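Local coordinates for trichomaglin (Trichosanthes lepiniana, PDB 1SGL), which is an S-like ribonuclease of the T2 family and as such probably cleaves the phosphodiester bonds of RNA, at residues A[122-132]-A[179-189]; A[143-154]-A[198-206]. All blocks are in the same frame, centred on the assembly; numbering follows the deposited sequence.

Overall arrangement
Going along the chain from the N terminus, strands 7-14 and 40-47 come first, and helix 116-129 then supplies the first segment of contact 1. The chain passes through helix 132-139 into 143-154, the first half of contact 2, before strand 176-184 and its turn come back to 122-132 and close contact 1. Last, 198-206 returns to 143-154 and closes contact 2. The two loops cross rather than nest, since their segments alternate. Contact 1 packs a helix on the central antiparallel sheet; contact 2 forms a separate two-stranded sheet near the surface. Their centres lie about 23 Å apart, and helix 151-162, which starts in contact 2, reaches side chains of contact 1.

Contact 1 of 2, residues A[122-132]-A[179-189]; sequences KTLKLFMKYNV and LSLCFDKDFKP. With SO4 (sulfate ion), chain D.
Lys122 lies over one face of the Phe187 ring. Bends at chi2 (70°) and chi4 (66°) curl its chain across that face, so that CG stands 4.0 Å from the Phe187 ring centroid in a CH-pi contact and NZ comes to 4.5 Å from the same centroid as a cation-pi partner. One helical turn on, Leu126 divides its branches. CD1 sits almost centrally over the face of Phe183, 4.2 Å from the Phe183 ring centroid, and also meets Phe187 CD1, while CD2 lies in the plane of the Tyr130 ring at its edge. Just past the helix, Tyr130 CD1 is 3.6 Å from Phe183 CE2, the two rings standing oblique with planes 47° apart, and Pro189 CG rests on one Tyr130 face, 3.5 Å from Tyr130 CE2. Lys129 CG lies over the centre of the opposite face. Toward Leu179, Val132 CG1 slides past Leu181 CD1 at 4.0 Å.

Behind this layer, the type I turn from Asp184 to Phe187 ends on Phe187 in the left-handed region, and Asp184 N bonds Lys188 O: a G1 bulge. Asp184 OD1 takes Lys188 N at 3.0 Å from above the carboxylate plane, and the same side chain makes a salt bridge to Arg190. Phe187 also meets Phe8, nearly parallel, and Val162 of helix 151-162 touches both Tyr130 and Pro189. Strand 176-184 carries Ser180, near a sulfate ion, probably from the crystallisation liquor, that Lys167 and Arg46 bind.

Helix 116-129 thus packs on the central antiparallel sheet of the alpha+beta ribonuclease T2 fold, and on its hairpin end, almost wholly through apolar contacts, several of them over aromatic faces. The ammonium over Phe187 adds a charge, probably offset in part by the nearby Lys125 ammonium, which leaves its placing uncertain.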
loop_
_atom_site.group_PDB
_atom_site.type_symbol
_atom_site.label_atom_id
_atom_site.label_comp_id
_atom_site.label_asym_id
_atom_site.label_seq_id
_atom_site.Cartn_x
_atom_site.Cartn_y
_atom_site.Cartn_z
ATOM N N LYS A 122 5.180 -6.467 -10.932
ATOM C CA LYS A 122 6.241 -6.102 -9.998
ATOM C C LYS A 122 5.701 -5.717 -8.628
ATOM O O LYS A 122 6.258 -6.094 -7.600
ATOM C CB LYS A 122 7.061 -4.933 -10.538
ATOM C CG LYS A 122 8.525 -5.040 -10.179
ATOM C CD LYS A 122 9.147 -6.185 -10.970
ATOM C CE LYS A 122 10.447 -6.661 -10.357
ATOM N NZ LYS A 122 10.213 -7.274 -9.021
ATOM N N THR A 123 4.625 -4.946 -8.613
ATOM C CA THR A 123 4.046 -4.524 -7.353
ATOM C C THR A 123 3.572 -5.728 -6.536
ATOM O O THR A 123 3.808 -5.798 -5.334
ATOM C CB THR A 123 2.884 -3.548 -7.585
ATOM O OG1 THR A 123 3.376 -2.375 -8.257
ATOM C CG2 THR A 123 2.258 -3.140 -6.253
ATOM N N LEU A 124 2.921 -6.683 -7.194
ATOM C CA LEU A 124 2.438 -7.878 -6.505
ATOM C C LEU A 124 3.589 -8.775 -6.038
ATOM O O LEU A 124 3.539 -9.343 -4.944
ATOM C CB LEU A 124 1.493 -8.667 -7.418
ATOM C CG LEU A 124 0.114 -8.016 -7.588
ATOM C CD1 LEU A 124 -0.677 -8.734 -8.671
ATOM C CD2 LEU A 124 -0.635 -8.068 -6.260
ATOM N N LYS A 125 4.627 -8.898 -6.860
ATOM C CA LYS A 125 5.776 -9.720 -6.493
ATOM C C LYS A 125 6.422 -9.188 -5.224
ATOM O O LYS A 125 6.743 -9.954 -4.320
ATOM C CB LYS A 125 6.820 -9.736 -7.614
ATOM C CG LYS A 125 6.432 -10.565 -8.827
ATOM C CD LYS A 125 7.455 -10.425 -9.969
ATOM C CE LYS A 125 8.833 -10.963 -9.584
ATOM N NZ LYS A 125 9.461 -10.254 -8.427
ATOM N N LEU A 126 6.617 -7.872 -5.164
ATOM C CA LEU A 126 7.234 -7.262 -3.994
ATOM C C LEU A 126 6.390 -7.455 -2.745
ATOM O O LEU A 126 6.922 -7.717 -1.675
ATOM C CB LEU A 126 7.473 -5.768 -4.225
ATOM C CG LEU A 126 8.572 -5.431 -5.235
ATOM C CD1 LEU A 126 8.687 -3.921 -5.376
ATOM C CD2 LEU A 126 9.887 -6.026 -4.770
ATOM N N PHE A 127 5.076 -7.323 -2.883
ATOM C CA PHE A 127 4.179 -7.491 -1.750
ATOM C C PHE A 127 4.266 -8.909 -1.182
ATOM O O PHE A 127 4.319 -9.090 0.034
ATOM C CB PHE A 127 2.735 -7.205 -2.168
ATOM C CG PHE A 127 1.726 -7.412 -1.069
ATOM C CD1 PHE A 127 1.556 -6.458 -0.072
ATOM C CD2 PHE A 127 0.934 -8.559 -1.042
ATOM C CE1 PHE A 127 0.610 -6.637 0.937
ATOM C CE2 PHE A 127 -0.015 -8.751 -0.038
ATOM C CZ PHE A 127 -0.179 -7.787 0.955
ATOM N N MET A 128 4.285 -9.903 -2.069
ATOM C CA MET A 128 4.343 -11.298 -1.649
ATOM C C MET A 128 5.714 -11.733 -1.160
ATOM O O MET A 128 5.812 -12.464 -0.179
ATOM C CB MET A 128 3.879 -12.222 -2.787
ATOM C CG MET A 128 2.409 -12.022 -3.172
ATOM S SD MET A 128 1.831 -13.074 -4.538
ATOM C CE MET A 128 2.799 -12.431 -5.902
ATOM N N LYS A 129 6.769 -11.269 -1.825
ATOM C CA LYS A 129 8.125 -11.638 -1.442
ATOM C C LYS A 129 8.565 -11.039 -0.100
ATOM O O LYS A 129 9.234 -11.705 0.688
ATOM C CB LYS A 129 9.120 -11.226 -2.528
ATOM C CG LYS A 129 10.531 -11.696 -2.234
ATOM C CD LYS A 129 11.504 -11.329 -3.336
ATOM C CE LYS A 129 12.889 -11.899 -3.026
ATOM N NZ LYS A 129 13.926 -11.465 -4.007
ATOM N N TYR A 130 8.202 -9.785 0.145
ATOM C CA TYR A 130 8.545 -9.113 1.396
ATOM C C TYR A 130 7.229 -8.857 2.113
ATOM O O TYR A 130 6.836 -7.718 2.338
ATOM C CB TYR A 130 9.267 -7.794 1.107
ATOM C CG TYR A 130 10.530 -7.974 0.290
ATOM C CD1 TYR A 130 10.577 -7.597 -1.049
ATOM C CD2 TYR A 130 11.673 -8.543 0.853
ATOM C CE1 TYR A 130 11.724 -7.777 -1.808
ATOM C CE2 TYR A 130 12.832 -8.731 0.099
ATOM C CZ TYR A 130 12.846 -8.342 -1.228
ATOM O OH TYR A 130 13.983 -8.512 -1.975
ATOM N N ASN A 131 6.555 -9.940 2.480
ATOM C CA ASN A 131 5.252 -9.847 3.112
ATOM C C ASN A 131 5.236 -9.407 4.575
ATOM O O ASN A 131 5.571 -10.178 5.480
ATOM C CB ASN A 131 4.525 -11.181 2.972
ATOM C CG ASN A 131 3.045 -11.050 3.205
ATOM O OD1 ASN A 131 2.611 -10.579 4.254
ATOM N ND2 ASN A 131 2.252 -11.458 2.221
ATOM N N VAL A 132 4.803 -8.171 4.800
ATOM C CA VAL A 132 4.746 -7.649 6.148
ATOM C C VAL A 132 3.687 -8.349 6.998
ATOM O O VAL A 132 3.885 -8.520 8.196
ATOM C CB VAL A 132 4.495 -6.123 6.155
ATOM C CG1 VAL A 132 5.586 -5.420 5.345
ATOM C CG2 VAL A 132 3.120 -5.814 5.585
ATOM N N LEU A 179 1.909 1.783 6.055
ATOM C CA LEU A 179 3.244 1.275 6.282
ATOM C C LEU A 179 3.855 1.230 4.897
ATOM O O LEU A 179 3.290 0.625 3.986
ATOM C CB LEU A 179 3.205 -0.122 6.910
ATOM C CG LEU A 179 4.575 -0.715 7.265
ATOM C CD1 LEU A 179 4.407 -1.820 8.301
ATOM C CD2 LEU A 179 5.261 -1.243 6.008
ATOM N N SER A 180 4.999 1.887 4.734
ATOM C CA SER A 180 5.665 1.922 3.445
ATOM C C SER A 180 7.038 1.272 3.471
ATOM O O SER A 180 7.763 1.374 4.460
ATOM C CB SER A 180 5.814 3.371 2.978
ATOM O OG SER A 180 4.557 4.030 2.956
ATOM N N LEU A 181 7.382 0.596 2.380
ATOM C CA LEU A 181 8.691 -0.028 2.249
ATOM C C LEU A 181 9.403 0.686 1.106
ATOM O O LEU A 181 8.776 1.092 0.121
ATOM C CB LEU A 181 8.576 -1.529 1.933
ATOM C CG LEU A 181 7.922 -2.451 2.969
ATOM C CD1 LEU A 181 7.862 -3.866 2.418
ATOM C CD2 LEU A 181 8.702 -2.421 4.266
ATOM N N CYS A 182 10.709 0.848 1.237
ATOM C CA CYS A 182 11.482 1.520 0.206
ATOM C C CYS A 182 12.380 0.509 -0.516
ATOM O O CYS A 182 12.840 -0.462 0.087
ATOM C CB CYS A 182 12.269 2.673 0.849
ATOM S SG CYS A 182 11.098 3.899 1.543
ATOM N N PHE A 183 12.585 0.717 -1.813
ATOM C CA PHE A 183 13.408 -0.183 -2.631
ATOM C C PHE A 183 14.269 0.607 -3.622
ATOM O O PHE A 183 13.883 1.703 -4.039
ATOM C CB PHE A 183 12.518 -1.135 -3.455
ATOM C CG PHE A 183 11.605 -2.002 -2.634
ATOM C CD1 PHE A 183 10.354 -1.541 -2.238
ATOM C CD2 PHE A 183 11.992 -3.290 -2.274
ATOM C CE1 PHE A 183 9.491 -2.353 -1.496
ATOM C CE2 PHE A 183 11.144 -4.110 -1.533
ATOM C CZ PHE A 183 9.890 -3.642 -1.144
ATOM N N ASP A 184 15.419 0.058 -4.015
ATOM C CA ASP A 184 16.240 0.753 -5.006
ATOM C C ASP A 184 15.791 0.344 -6.411
ATOM O O ASP A 184 14.838 -0.424 -6.557
ATOM C CB ASP A 184 17.744 0.483 -4.819
ATOM C CG ASP A 184 18.106 -0.982 -4.883
ATOM O OD1 ASP A 184 17.444 -1.765 -5.591
ATOM O OD2 ASP A 184 19.090 -1.353 -4.219
ATOM N N LYS A 185 16.456 0.870 -7.438
ATOM C CA LYS A 185 16.098 0.560 -8.822
ATOM C C LYS A 185 16.139 -0.933 -9.111
ATOM O O LYS A 185 15.456 -1.402 -10.015
ATOM C CB LYS A 185 17.033 1.268 -9.804
ATOM C CG LYS A 185 17.063 2.779 -9.695
ATOM C CD LYS A 185 15.750 3.401 -10.098
ATOM C CE LYS A 185 15.844 4.921 -10.090
ATOM N NZ LYS A 185 16.773 5.454 -11.128
ATOM N N ASP A 186 16.950 -1.672 -8.361
ATOM C CA ASP A 186 17.053 -3.119 -8.546
ATOM C C ASP A 186 16.033 -3.856 -7.675
ATOM O O ASP A 186 16.076 -5.075 -7.533
ATOM C CB ASP A 186 18.469 -3.609 -8.217
ATOM C CG ASP A 186 19.470 -3.295 -9.320
ATOM O OD1 ASP A 186 20.658 -3.642 -9.158
ATOM O OD2 ASP A 186 19.073 -2.707 -10.350
ATOM N N PHE A 187 15.123 -3.097 -7.083
ATOM C CA PHE A 187 14.080 -3.663 -6.248
ATOM C C PHE A 187 14.571 -4.399 -5.018
ATOM O O PHE A 187 13.950 -5.353 -4.572
ATOM C CB PHE A 187 13.181 -4.559 -7.098
ATOM C CG PHE A 187 12.421 -3.803 -8.148
ATOM C CD1 PHE A 187 11.362 -2.973 -7.793
ATOM C CD2 PHE A 187 12.809 -3.857 -9.481
ATOM C CE1 PHE A 187 10.702 -2.202 -8.753
ATOM C CE2 PHE A 187 12.155 -3.090 -10.451
ATOM C CZ PHE A 187 11.101 -2.261 -10.084
ATOM N N LYS A 188 15.706 -3.967 -4.484
ATOM C CA LYS A 188 16.216 -4.552 -3.255
ATOM C C LYS A 188 15.790 -3.588 -2.150
ATOM O O LYS A 188 15.784 -2.370 -2.349
ATOM C CB LYS A 188 17.743 -4.671 -3.282
ATOM C CG LYS A 188 18.253 -5.963 -3.905
ATOM C CD LYS A 188 17.800 -6.119 -5.349
ATOM C CE LYS A 188 18.163 -7.501 -5.894
ATOM N NZ LYS A 188 17.756 -7.674 -7.319
ATOM N N PRO A 189 15.418 -4.118 -0.978
ATOM C CA PRO A 189 14.992 -3.265 0.137
ATOM C C PRO A 189 16.050 -2.268 0.601
ATOM O O PRO A 189 17.244 -2.559 0.612
ATOM C CB PRO A 189 14.630 -4.276 1.227
ATOM C CG PRO A 189 14.149 -5.468 0.421
ATOM C CD PRO A 189 15.192 -5.541 -0.668
HETATM S S SO4 D . 4.548 8.176 2.617
HETATM O O1 SO4 D . 3.404 9.105 2.528
HETATM O O2 SO4 D . 4.232 6.926 1.893
HETATM O O3 SO4 D . 4.804 7.877 4.041
HETATM O O4 SO4 D . 5.741 8.802 2.012
#

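Contact 2 of 2, residues A[143-154]-A[198-206]; sequences ASNSKMYDLKDI and CPRYVSLPE
Ile154 CD1 meets Val202 CG2 tip to tip at 3.7 Å and reaches Leu204 CD1 in the same manner. Leu204 CD1 in turn lies 4.0 Å from Tyr149 CD1, the leucine crossing the tyrosine at about a right angle. Leu151, its CG anti to the backbone N (chi1 179°), sends CD1 to Cys198 CB at 4.0 Å, extending the apolar patch beneath the small sheet.

That sheet is two antiparallel strands, 148-150 and 201-203. Tyr149 and Val202 form a hydrogen-bonded pair: Tyr149 N to Val202 O is 2.6 Å, and the return bond joins Val202 N to Tyr149 O. Leu151 N, at the start of helix 151-162, then bonds Arg200 O. On the other face, Asp150 OD2 approaches Tyr201 CE2, and a water links Asp150 OD1, Lys152 N and Arg200 O.

At the far end the edge turns polar. Ser144 N donates to Leu204 O at 2.7 Å, and Ser144 OG receives Ser146 N and Lys147 N, forming an ST turn and ST motif. A second water bridges Ser144 O, Lys147 O and Leu204 N. Asn145 OD1 accepts Glu206 N at 2.9 Å, tilted out of the amide's carbonyl plane, while Glu206 CG packs 3.8 Å from Ala143 CB. Glu206 OE2 comes to 2.7 Å from Asn145 ND2, at an angle too poor for a hydrogen bond. With an alanine in place of Glu206, the Ala143 methyl would probably lose the CG packed on it and the Asn145 amide the carboxylate beside it.

The small sheet is anchored to the main body: Cys198 by its disulfide to Cys170 of strand 167-170, Ser203 by backbone bonds to Gly174 and Val176, Val202 and Leu204 against Val176 of strand 176-184, and Pro205 O by Trp14 NE1 of strand 7-14.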
loop_
_atom_site.group_PDB
_atom_site.type_symbol
_atom_site.label_atom_id
_atom_site.label_comp_id
_atom_site.label_asym_id
_atom_site.label_seq_id
_atom_site.Cartn_x
_atom_site.Cartn_y
_atom_site.Cartn_z
ATOM N N ALA A 143 -4.319 -8.094 14.443
ATOM C CA ALA A 143 -5.404 -7.129 14.575
ATOM C C ALA A 143 -6.117 -7.334 15.903
ATOM O O ALA A 143 -6.391 -8.460 16.300
ATOM C CB ALA A 143 -6.387 -7.281 13.416
ATOM N N SER A 144 -6.423 -6.235 16.580
ATOM C CA SER A 144 -7.079 -6.293 17.875
ATOM C C SER A 144 -7.684 -4.947 18.236
ATOM O O SER A 144 -7.082 -3.903 18.002
ATOM C CB SER A 144 -6.066 -6.693 18.949
ATOM O OG SER A 144 -6.601 -6.511 20.246
ATOM N N ASN A 145 -8.875 -4.976 18.823
ATOM C CA ASN A 145 -9.549 -3.748 19.217
ATOM C C ASN A 145 -9.341 -3.454 20.699
ATOM O O ASN A 145 -9.666 -2.366 21.174
ATOM C CB ASN A 145 -11.045 -3.854 18.914
ATOM C CG ASN A 145 -11.323 -4.104 17.445
ATOM O OD1 ASN A 145 -10.749 -3.450 16.578
ATOM N ND2 ASN A 145 -12.210 -5.045 17.157
ATOM N N SER A 146 -8.780 -4.415 21.425
ATOM C CA SER A 146 -8.569 -4.240 22.857
ATOM C C SER A 146 -7.121 -4.043 23.290
ATOM O O SER A 146 -6.868 -3.550 24.386
ATOM C CB SER A 146 -9.171 -5.425 23.619
ATOM O OG SER A 146 -8.537 -6.640 23.265
ATOM N N LYS A 147 -6.165 -4.421 22.452
ATOM C CA LYS A 147 -4.775 -4.243 22.838
ATOM C C LYS A 147 -3.986 -3.305 21.937
ATOM O O LYS A 147 -4.206 -3.231 20.732
ATOM C CB LYS A 147 -4.063 -5.600 22.930
ATOM C CG LYS A 147 -4.066 -6.411 21.656
ATOM C CD LYS A 147 -3.523 -7.823 21.890
ATOM C CE LYS A 147 -3.796 -8.726 20.681
ATOM N NZ LYS A 147 -3.267 -10.114 20.836
ATOM N N MET A 148 -3.076 -2.567 22.550
ATOM C CA MET A 148 -2.220 -1.654 21.822
ATOM C C MET A 148 -0.848 -2.318 21.750
ATOM O O MET A 148 -0.553 -3.216 22.539
ATOM C CB MET A 148 -2.133 -0.319 22.558
ATOM C CG MET A 148 -3.456 0.408 22.632
ATOM S SD MET A 148 -3.285 1.990 23.444
ATOM C CE MET A 148 -2.891 3.055 22.043
ATOM N N TYR A 149 -0.022 -1.885 20.803
ATOM C CA TYR A 149 1.307 -2.456 20.640
ATOM C C TYR A 149 2.409 -1.423 20.723
ATOM O O TYR A 149 2.231 -0.263 20.351
ATOM C CB TYR A 149 1.436 -3.163 19.290
ATOM C CG TYR A 149 0.541 -4.356 19.118
ATOM C CD1 TYR A 149 -0.693 -4.239 18.485
ATOM C CD2 TYR A 149 0.919 -5.606 19.602
ATOM C CE1 TYR A 149 -1.525 -5.338 18.339
ATOM C CE2 TYR A 149 0.092 -6.707 19.462
ATOM C CZ TYR A 149 -1.126 -6.568 18.828
ATOM O OH TYR A 149 -1.937 -7.666 18.667
ATOM N N ASP A 150 3.566 -1.863 21.196
ATOM C CA ASP A 150 4.721 -0.987 21.296
ATOM C C ASP A 150 5.151 -0.747 19.845
ATOM O O ASP A 150 5.329 -1.693 19.078
ATOM C CB ASP A 150 5.837 -1.684 22.084
ATOM C CG ASP A 150 6.649 -0.717 22.925
ATOM O OD1 ASP A 150 7.388 0.114 22.357
ATOM O OD2 ASP A 150 6.540 -0.783 24.165
ATOM N N LEU A 151 5.284 0.515 19.462
ATOM C CA LEU A 151 5.676 0.839 18.100
ATOM C C LEU A 151 6.913 0.033 17.701
ATOM O O LEU A 151 6.961 -0.567 16.622
ATOM C CB LEU A 151 5.976 2.335 17.979
ATOM C CG LEU A 151 6.419 2.794 16.589
ATOM C CD1 LEU A 151 5.322 2.488 15.583
ATOM C CD2 LEU A 151 6.738 4.286 16.614
ATOM N N LYS A 152 7.896 0.019 18.598
ATOM C CA LYS A 152 9.156 -0.682 18.395
ATOM C C LYS A 152 9.010 -2.159 18.023
ATOM O O LYS A 152 9.786 -2.674 17.225
ATOM C CB LYS A 152 10.019 -0.551 19.656
ATOM C CG LYS A 152 11.378 -1.210 19.555
ATOM C CD LYS A 152 12.469 -0.265 19.053
ATOM C CE LYS A 152 12.214 0.245 17.642
ATOM N NZ LYS A 152 11.156 1.290 17.625
ATOM N N ASP A 153 8.029 -2.843 18.602
ATOM C CA ASP A 153 7.820 -4.254 18.296
ATOM C C ASP A 153 7.480 -4.442 16.824
ATOM O O ASP A 153 7.935 -5.394 16.188
ATOM C CB ASP A 153 6.685 -4.839 19.143
ATOM C CG ASP A 153 7.131 -5.229 20.537
ATOM O OD1 ASP A 153 8.290 -4.955 20.900
ATOM O OD2 ASP A 153 6.320 -5.818 21.277
ATOM N N ILE A 154 6.665 -3.535 16.292
ATOM C CA ILE A 154 6.256 -3.608 14.899
ATOM C C ILE A 154 7.425 -3.291 13.967
ATOM O O ILE A 154 7.663 -4.011 13.001
ATOM C CB ILE A 154 5.079 -2.651 14.630
ATOM C CG1 ILE A 154 3.906 -3.038 15.535
ATOM C CG2 ILE A 154 4.676 -2.701 13.158
ATOM C CD1 ILE A 154 2.680 -2.168 15.384
ATOM N N CYS A 198 3.771 8.211 14.480
ATOM C CA CYS A 198 3.147 7.360 15.469
ATOM C C CYS A 198 3.665 7.550 16.885
ATOM O O CYS A 198 4.848 7.799 17.092
ATOM C CB CYS A 198 3.334 5.904 15.071
ATOM S SG CYS A 198 2.518 5.418 13.524
ATOM N N PRO A 199 2.772 7.438 17.881
ATOM C CA PRO A 199 3.162 7.586 19.284
ATOM C C PRO A 199 3.832 6.272 19.694
ATOM O O PRO A 199 3.933 5.358 18.874
ATOM C CB PRO A 199 1.831 7.813 19.983
ATOM C CG PRO A 199 0.889 6.969 19.167
ATOM C CD PRO A 199 1.310 7.287 17.749
ATOM N N ARG A 200 4.269 6.171 20.949
ATOM C CA ARG A 200 4.948 4.967 21.433
ATOM C C ARG A 200 4.065 3.722 21.407
ATOM O O ARG A 200 4.553 2.619 21.189
ATOM C CB ARG A 200 5.481 5.173 22.860
ATOM C CG ARG A 200 6.399 4.037 23.330
ATOM C CD ARG A 200 6.850 4.212 24.777
ATOM N NE ARG A 200 7.051 5.618 25.084
ATOM C CZ ARG A 200 7.889 6.416 24.430
ATOM N NH1 ARG A 200 8.624 5.942 23.429
ATOM N NH2 ARG A 200 7.960 7.703 24.754
ATOM N N TYR A 201 2.774 3.890 21.651
ATOM C CA TYR A 201 1.870 2.749 21.616
ATOM C C TYR A 201 0.857 2.972 20.503
ATOM O O TYR A 201 0.321 4.067 20.353
ATOM C CB TYR A 201 1.179 2.567 22.967
ATOM C CG TYR A 201 2.164 2.285 24.078
ATOM C CD1 TYR A 201 2.767 3.323 24.780
ATOM C CD2 TYR A 201 2.539 0.979 24.386
ATOM C CE1 TYR A 201 3.720 3.071 25.761
ATOM C CE2 TYR A 201 3.491 0.719 25.362
ATOM C CZ TYR A 201 4.076 1.771 26.043
ATOM O OH TYR A 201 5.030 1.523 26.998
ATOM N N VAL A 202 0.614 1.936 19.711
ATOM C CA VAL A 202 -0.309 2.055 18.600
ATOM C C VAL A 202 -1.327 0.935 18.572
ATOM O O VAL A 202 -1.191 -0.074 19.267
ATOM C CB VAL A 202 0.446 2.080 17.247
ATOM C CG1 VAL A 202 1.397 3.268 17.206
ATOM C CG2 VAL A 202 1.207 0.772 17.042
ATOM N N SER A 203 -2.362 1.118 17.769
ATOM C CA SER A 203 -3.386 0.101 17.675
ATOM C C SER A 203 -3.589 -0.337 16.237
ATOM O O SER A 203 -3.450 0.453 15.304
ATOM C CB SER A 203 -4.698 0.615 18.275
ATOM O OG SER A 203 -5.169 1.748 17.581
ATOM N N LEU A 204 -3.888 -1.622 16.084
ATOM C CA LEU A 204 -4.137 -2.254 14.798
ATOM C C LEU A 204 -5.554 -2.796 14.911
ATOM O O LEU A 204 -5.758 -3.981 15.159
ATOM C CB LEU A 204 -3.149 -3.404 14.573
ATOM C CG LEU A 204 -1.679 -3.023 14.344
ATOM C CD1 LEU A 204 -0.784 -4.250 14.483
ATOM C CD2 LEU A 204 -1.523 -2.416 12.966
ATOM N N PRO A 205 -6.555 -1.924 14.746
ATOM C CA PRO A 205 -7.954 -2.350 14.844
ATOM C C PRO A 205 -8.398 -3.314 13.749
ATOM O O PRO A 205 -7.847 -3.324 12.642
ATOM C CB PRO A 205 -8.718 -1.028 14.798
ATOM C CG PRO A 205 -7.856 -0.181 13.905
ATOM C CD PRO A 205 -6.459 -0.491 14.404
ATOM N N GLU A 206 -9.395 -4.133 14.071
ATOM C CA GLU A 206 -9.923 -5.080 13.102
ATOM C C GLU A 206 -10.947 -4.336 12.258
ATOM O O GLU A 206 -11.415 -3.259 12.637
ATOM C CB GLU A 206 -10.623 -6.240 13.808
ATOM C CG GLU A 206 -9.831 -6.884 14.929
ATOM C CD GLU A 206 -10.673 -7.868 15.721
ATOM O OE1 GLU A 206 -10.935 -8.978 15.213
ATOM O OE2 GLU A 206 -11.089 -7.526 16.847
HETATM O O HOH W 1 -4.466 -2.847 18.174
HETATM O O HOH W 2 7.687 2.147 20.454
#